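Local coordinates for protein putative peptidase (PDB 5DYN) that probably cleaves peptide bonds as a clostripain-family (C11) cysteine protease, linked to activation of the Bacteroides fragilis toxin; this chain is one piece of it, at residues B[10-13]-B[14-17]; B[144-147]-B[148-152]; B[162-165]-B[166-169]. All coordinates share one frame; numbering follows the deposited sequence.

Contact 1 of 3, residues B[10-13]-B[14-17]; sequences MDIA and DLHA
M10, at the end of strand 8-10, packs across L15 in the first turn of helix 12-18 at about a right angle, and this crossing is the close-packed side of the contact. The M10 chain is extended through chi1 and chi2, putting SD 3.7 Å from L15 CA; the bend at chi3 (44°) then brings CE to 3.6 Å from L15 CD1. I12 approaches the other methyl, its CD1 a looser 4.4 Å from L15 CD2. M95 of the partner chain packs on both M10 and L15, so this face of the turn belongs to the interface between the two chains. D11 occupies the N-cap position, yet its carboxylate does not cap: in one of two modelled conformers, OD1 accepts from the backbone N of S125 of the partner chain. The first helix bonds run from L15 N to D11 O, 2.9 Å, and from H16 N to I12 O, 2.8 Å. Round the helix from M10 the packing gives way to polar groups. In that same D11 conformer, D11 and D14 point the same way side by side, their carboxylate planes turned by 43°. Next to the exposed A13, a water donates to A13 O and lies in the plane of the H16 ring, 2.8 Å from ND1, while NE2, the other ring nitrogen, is hydrogen-bonded to D46.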
loop_
_atom_site.group_PDB
_atom_site.type_symbol
_atom_site.label_atom_id
_atom_site.label_comp_id
_atom_site.label_asym_id
_atom_site.label_seq_id
_atom_site.Cartn_x
_atom_site.Cartn_y
_atom_site.Cartn_z
ATOM N N MET B 10 8.669 9.528 4.188
ATOM C CA MET B 10 7.984 10.330 3.186
ATOM C C MET B 10 6.501 10.489 3.497
ATOM O O MET B 10 5.755 9.511 3.548
ATOM C CB MET B 10 8.161 9.720 1.791
ATOM C CG MET B 10 7.569 10.568 0.667
ATOM S SD MET B 10 8.036 10.004 -0.983
ATOM C CE MET B 10 7.802 8.240 -0.790
ATOM N N ASP B 11 6.083 11.730 3.716
ATOM C CA ASP B 11 4.671 12.016 3.909
ATOM C C ASP B 11 3.917 11.707 2.619
ATOM O O ASP B 11 4.472 11.798 1.525
ATOM C CB ASP B 11 4.461 13.469 4.340
ATOM C CG ASP B 11 4.827 13.702 5.799
ATOM O OD1 ASP B 11 4.547 12.815 6.634
ATOM O OD2 ASP B 11 5.394 14.769 6.115
ATOM N N ILE B 12 2.657 11.314 2.758
ATOM C CA ILE B 12 1.848 10.938 1.604
ATOM C C ILE B 12 1.707 12.094 0.613
ATOM O O ILE B 12 1.705 11.879 -0.599
ATOM C CB ILE B 12 0.452 10.448 2.039
ATOM C CG1 ILE B 12 0.591 9.213 2.925
ATOM C CG2 ILE B 12 -0.405 10.113 0.833
ATOM C CD1 ILE B 12 1.395 8.107 2.280
ATOM N N ALA B 13 1.611 13.318 1.129
ATOM C CA ALA B 13 1.516 14.502 0.279
ATOM C C ALA B 13 2.758 14.640 -0.594
ATOM O O ALA B 13 2.660 14.916 -1.790
ATOM C CB ALA B 13 1.316 15.754 1.123
ATOM N N ASP B 14 3.923 14.442 0.014
ATOM C CA ASP B 14 5.188 14.471 -0.712
ATOM C C ASP B 14 5.283 13.329 -1.722
ATOM O O ASP B 14 5.816 13.512 -2.818
ATOM C CB ASP B 14 6.363 14.405 0.262
ATOM C CG ASP B 14 6.377 15.564 1.231
ATOM O OD1 ASP B 14 5.880 16.646 0.862
ATOM O OD2 ASP B 14 6.877 15.392 2.362
ATOM N N LEU B 15 4.772 12.158 -1.350
ATOM C CA LEU B 15 4.747 11.016 -2.259
ATOM C C LEU B 15 3.900 11.332 -3.488
ATOM O O LEU B 15 4.312 11.070 -4.619
ATOM C CB LEU B 15 4.212 9.766 -1.555
ATOM C CG LEU B 15 3.907 8.543 -2.428
ATOM C CD1 LEU B 15 5.122 8.120 -3.249
ATOM C CD2 LEU B 15 3.418 7.382 -1.572
ATOM N N HIS B 16 2.721 11.901 -3.253
ATOM C CA HIS B 16 1.833 12.314 -4.334
ATOM C C HIS B 16 2.502 13.331 -5.255
ATOM O O HIS B 16 2.400 13.235 -6.480
ATOM C CB HIS B 16 0.539 12.904 -3.776
ATOM C CG HIS B 16 -0.330 13.531 -4.820
ATOM N ND1 HIS B 16 -0.331 14.886 -5.072
ATOM C CD2 HIS B 16 -1.217 12.989 -5.689
ATOM C CE1 HIS B 16 -1.182 15.152 -6.044
ATOM N NE2 HIS B 16 -1.734 14.017 -6.437
ATOM N N ALA B 17 3.175 14.310 -4.657
ATOM C CA ALA B 17 3.895 15.321 -5.422
ATOM C C ALA B 17 4.942 14.668 -6.319
ATOM O O ALA B 17 5.122 15.064 -7.470
ATOM C CB ALA B 17 4.546 16.334 -4.490
HETATM O O HOH W 1 1.187 16.776 -3.715
#

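Contact 2 of 3, residues B[144-147]-B[148-152]; sequences GVMC and YDRRT. With NA (sodium ion), chain I.
The Y148 ring has M146 CG over one face, 3.9 Å from its CE1, the two side chains crossing at about a right angle. The R150 guanidinium meets the C147 carbonyl at its edge: NH2 donates to C147 O at 2.8 Å, arriving in the carbonyl plane on a lone pair, though the oxygen stands 16° out of the guanidinium plane. NE of the same group adds a weak bond to C147 O at 3.3 Å, and M146 CE comes obliquely to 3.7 Å from R150 NH2. Bends at chi2 and chi3 (-73° and 131°) fold the arginine back over the chain to make this grip. R151 uses NE and NH2 side-on in a salt bridge to D149, NE to OD1 and NH2 to OD2, both bonds 2.7 Å long. D149 lies near the guanidinium plane, but NH2 meets OD2 from above the carboxylate plane, and OD2 also accepts from Y156 N. OD1 also accepts R151 N, from the opposite face of its plane, and this side-chain-to-backbone bond forms an Asx turn. The loop 144-152, whose middle is largely buried, leads towards strand 158-159 in this clostripain-family chain and already runs beside it, with backbone bonds from M146 to D159 and from Y148 to Y157. The Y148 hydroxyl is held by D159 and the backbone N of G210, which fixes the far end of the ring, while R151 NH1 forms a salt bridge with E120 of the partner chain. C147 SG accepts a weak bond from D149 N. At the start of the loop G144 O binds a sodium ion at 2.5 Å in a site that also includes N205 and D207.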
loop_
_atom_site.group_PDB
_atom_site.type_symbol
_atom_site.label_atom_id
_atom_site.label_comp_id
_atom_site.label_asym_id
_atom_site.label_seq_id
_atom_site.Cartn_x
_atom_site.Cartn_y
_atom_site.Cartn_z
ATOM N N GLY B 144 -16.601 -4.908 17.562
ATOM C CA GLY B 144 -17.144 -5.502 16.354
ATOM C C GLY B 144 -16.597 -4.862 15.093
ATOM O O GLY B 144 -16.715 -5.422 14.003
ATOM N N VAL B 145 -16.006 -3.680 15.235
ATOM C CA VAL B 145 -15.352 -3.020 14.110
ATOM C C VAL B 145 -13.898 -3.460 14.037
ATOM O O VAL B 145 -13.096 -3.102 14.900
ATOM C CB VAL B 145 -15.411 -1.484 14.219
ATOM C CG1 VAL B 145 -14.718 -0.846 13.022
ATOM C CG2 VAL B 145 -16.851 -1.008 14.327
ATOM N N MET B 146 -13.571 -4.243 13.012
ATOM C CA MET B 146 -12.227 -4.789 12.843
ATOM C C MET B 146 -11.168 -3.708 12.941
ATOM O O MET B 146 -11.252 -2.678 12.269
ATOM C CB MET B 146 -12.093 -5.507 11.499
ATOM C CG MET B 146 -10.678 -6.007 11.212
ATOM S SD MET B 146 -10.138 -7.260 12.396
ATOM C CE MET B 146 -8.416 -7.459 11.935
ATOM N N CYS B 147 -10.183 -3.943 13.798
ATOM C CA CYS B 147 -9.046 -3.047 13.922
ATOM C C CYS B 147 -7.825 -3.701 13.296
ATOM O O CYS B 147 -7.374 -4.750 13.759
ATOM C CB CYS B 147 -8.778 -2.707 15.386
ATOM S SG CYS B 147 -7.487 -1.471 15.635
ATOM N N TYR B 148 -7.301 -3.088 12.237
ATOM C CA TYR B 148 -6.132 -3.621 11.541
ATOM C C TYR B 148 -4.836 -3.306 12.285
ATOM O O TYR B 148 -3.778 -3.838 11.951
ATOM C CB TYR B 148 -6.050 -3.064 10.117
ATOM C CG TYR B 148 -7.221 -3.418 9.230
ATOM C CD1 TYR B 148 -7.471 -4.737 8.861
ATOM C CD2 TYR B 148 -8.067 -2.428 8.744
ATOM C CE1 TYR B 148 -8.540 -5.061 8.044
ATOM C CE2 TYR B 148 -9.136 -2.740 7.924
ATOM C CZ TYR B 148 -9.369 -4.057 7.576
ATOM O OH TYR B 148 -10.433 -4.363 6.759
ATOM N N ASP B 149 -4.926 -2.430 13.283
ATOM C CA ASP B 149 -3.759 -2.003 14.044
ATOM C C ASP B 149 -3.711 -2.710 15.394
ATOM O O ASP B 149 -4.497 -2.418 16.292
ATOM C CB ASP B 149 -3.771 -0.484 14.228
ATOM C CG ASP B 149 -2.431 0.067 14.694
ATOM O OD1 ASP B 149 -1.625 -0.697 15.270
ATOM O OD2 ASP B 149 -2.186 1.276 14.483
ATOM N N ARG B 150 -2.766 -3.632 15.531
ATOM C CA ARG B 150 -2.695 -4.494 16.703
ATOM C C ARG B 150 -1.820 -3.906 17.806
ATOM O O ARG B 150 -1.620 -4.526 18.849
ATOM C CB ARG B 150 -2.183 -5.872 16.293
ATOM C CG ARG B 150 -3.162 -6.618 15.407
ATOM C CD ARG B 150 -4.340 -7.084 16.237
ATOM N NE ARG B 150 -5.624 -6.754 15.634
ATOM C CZ ARG B 150 -6.796 -7.125 16.142
ATOM N NH1 ARG B 150 -6.838 -7.839 17.258
ATOM N NH2 ARG B 150 -7.926 -6.783 15.535
ATOM N N ARG B 151 -1.305 -2.704 17.564
ATOM C CA ARG B 151 -0.534 -1.968 18.557
ATOM C C ARG B 151 -1.477 -1.158 19.436
ATOM O O ARG B 151 -1.909 -0.072 19.045
ATOM C CB ARG B 151 0.478 -1.048 17.871
ATOM C CG ARG B 151 1.377 -1.765 16.879
ATOM C CD ARG B 151 2.029 -0.798 15.912
ATOM N NE ARG B 151 1.031 -0.031 15.171
ATOM C CZ ARG B 151 1.315 0.829 14.198
ATOM N NH1 ARG B 151 2.574 1.034 13.837
ATOM N NH2 ARG B 151 0.338 1.480 13.581
ATOM N N THR B 152 -1.787 -1.675 20.623
ATOM C CA THR B 152 -2.849 -1.102 21.452
ATOM C C THR B 152 -2.578 0.328 21.915
ATOM O O THR B 152 -3.484 1.001 22.404
ATOM C CB THR B 152 -3.118 -1.968 22.702
ATOM O OG1 THR B 152 -2.016 -1.864 23.612
ATOM C CG2 THR B 152 -3.326 -3.425 22.311
HETATM NA NA NA I . -15.477 -6.434 12.050
#

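Contact 3 of 3, residues B[162-165]-B[166-169]; sequences RFIY and QITA
I167 and T168 turn back onto F163 and I164 at the C-terminal end of helix 160-167, where the chain leaves the helix in a Schellman motif with A169 at positive phi. I167 CB stands 3.9 Å from F163 O, beyond the carbonyl oxygen, which accepts I167 N at 3.1 Å. From CB, CG2 branches toward the phenyl ring and reaches F163 CE1 at 3.7 Å. CG1 takes the position between the backbone N and the carbonyl carbon (chi1 67°), which lays it 3.4 Å from I164 O. From there the chain is straight, and CD1 ends 4.2 Å from I164 CD1. F163 and I164 thus share one branched side chain from the next turn. Both also face the interior: the F163 ring packs edge-to-face with F140, and I164 rests on W177 and L130. The other flank is polar. The R162 guanidinium lies over the Y165 ring, NH1 3.8 Å above its plane and over its centre, and R162 NH1 has a long, weak ion pair with D207. The Y165 ring in turn meets that of Y174 edge-to-face. Q166 bends at chi2 and sends NE2 to the backbone oxygens of D141 and S143, which ties the helix to the loop before contact 2. At the last turn I164 O is gripped twice by T168, since its backbone N and its hydroxyl approach from opposite faces of the carbonyl plane; OG1 donates the shorter bond, 2.7 Å to I164 O.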
loop_
_atom_site.group_PDB
_atom_site.type_symbol
_atom_site.label_atom_id
_atom_site.label_comp_id
_atom_site.label_asym_id
_atom_site.label_seq_id
_atom_site.Cartn_x
_atom_site.Cartn_y
_atom_site.Cartn_z
ATOM N N ARG B 162 -17.072 -1.447 8.210
ATOM C CA ARG B 162 -17.648 -1.839 9.491
ATOM C C ARG B 162 -17.894 -0.630 10.388
ATOM O O ARG B 162 -18.812 -0.633 11.208
ATOM C CB ARG B 162 -16.746 -2.852 10.196
ATOM C CG ARG B 162 -16.681 -4.209 9.512
ATOM C CD ARG B 162 -18.017 -4.938 9.579
ATOM N NE ARG B 162 -18.919 -4.552 8.498
ATOM C CZ ARG B 162 -20.184 -4.950 8.397
ATOM N NH1 ARG B 162 -20.707 -5.752 9.315
ATOM N NH2 ARG B 162 -20.925 -4.544 7.376
ATOM N N PHE B 163 -17.075 0.404 10.224
ATOM C CA PHE B 163 -17.252 1.639 10.979
ATOM C C PHE B 163 -18.514 2.387 10.542
ATOM O O PHE B 163 -19.281 2.867 11.381
ATOM C CB PHE B 163 -16.024 2.539 10.828
ATOM C CG PHE B 163 -16.219 3.927 11.370
ATOM C CD1 PHE B 163 -16.404 4.136 12.727
ATOM C CD2 PHE B 163 -16.213 5.023 10.522
ATOM C CE1 PHE B 163 -16.585 5.414 13.230
ATOM C CE2 PHE B 163 -16.392 6.306 11.019
ATOM C CZ PHE B 163 -16.581 6.500 12.374
ATOM N N ILE B 164 -18.727 2.489 9.233
ATOM C CA ILE B 164 -19.929 3.136 8.713
ATOM C C ILE B 164 -21.152 2.318 9.114
ATOM O O ILE B 164 -22.200 2.869 9.452
ATOM C CB ILE B 164 -19.885 3.307 7.174
ATOM C CG1 ILE B 164 -18.672 4.138 6.760
ATOM C CG2 ILE B 164 -21.146 3.989 6.671
ATOM C CD1 ILE B 164 -18.688 5.553 7.304
ATOM N N TYR B 165 -21.001 0.997 9.093
ATOM C CA TYR B 165 -22.064 0.092 9.512
ATOM C C TYR B 165 -22.431 0.310 10.979
ATOM O O TYR B 165 -23.606 0.284 11.349
ATOM C CB TYR B 165 -21.643 -1.361 9.289
ATOM C CG TYR B 165 -22.729 -2.366 9.598
ATOM C CD1 TYR B 165 -23.621 -2.771 8.616
ATOM C CD2 TYR B 165 -22.859 -2.913 10.870
ATOM C CE1 TYR B 165 -24.614 -3.689 8.890
ATOM C CE2 TYR B 165 -23.850 -3.833 11.153
ATOM C CZ TYR B 165 -24.723 -4.216 10.159
ATOM O OH TYR B 165 -25.710 -5.131 10.430
ATOM N N GLN B 166 -21.414 0.519 11.805
ATOM C CA GLN B 166 -21.607 0.720 13.235
ATOM C C GLN B 166 -22.415 1.984 13.521
ATOM O O GLN B 166 -23.415 1.945 14.241
ATOM C CB GLN B 166 -20.252 0.792 13.941
ATOM C CG GLN B 166 -20.321 0.766 15.461
ATOM C CD GLN B 166 -20.371 -0.643 16.017
ATOM O OE1 GLN B 166 -21.118 -1.492 15.528
ATOM N NE2 GLN B 166 -19.563 -0.903 17.039
ATOM N N ILE B 167 -21.983 3.103 12.949
ATOM C CA ILE B 167 -22.586 4.395 13.255
ATOM C C ILE B 167 -23.959 4.570 12.612
ATOM O O ILE B 167 -24.750 5.406 13.046
ATOM C CB ILE B 167 -21.673 5.555 12.815
ATOM C CG1 ILE B 167 -21.557 5.607 11.291
ATOM C CG2 ILE B 167 -20.297 5.414 13.452
ATOM C CD1 ILE B 167 -20.725 6.765 10.794
ATOM N N THR B 168 -24.244 3.782 11.579
ATOM C CA THR B 168 -25.555 3.828 10.939
ATOM C C THR B 168 -26.420 2.650 11.367
ATOM O O THR B 168 -27.542 2.498 10.887
ATOM C CB THR B 168 -25.447 3.824 9.400
ATOM O OG1 THR B 168 -24.885 2.582 8.963
ATOM C CG2 THR B 168 -24.579 4.972 8.917
ATOM N N ALA B 169 -25.887 1.815 12.256
ATOM C CA ALA B 169 -26.573 0.613 12.719
ATOM C C ALA B 169 -27.060 -0.238 11.548
ATOM O O ALA B 169 -28.074 -0.928 11.648
ATOM C CB ALA B 169 -27.737 0.980 13.628
#

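In the fold
Contact 2 is the buried one; contacts 1 and 3 are each a helix turn with one packed and one more open side, on opposite sides of the chain's centre and about 30 Å apart between centres. Contact 1 opens helix 12-18 and contact 3 closes helix 160-167, both built on backbone helix bonds, whereas contact 2 is an irregular loop held by two arginines and a carboxylate, with a weak N-H to sulfur bond. Contacts 2 and 3 touch through V145, whose CG2 lies 3.7 Å from R162 O, and both adjoin the sodium site with D207. Contacts 1 and 2 also reach the partner chain; contact 3 meets no other chain of the assembly.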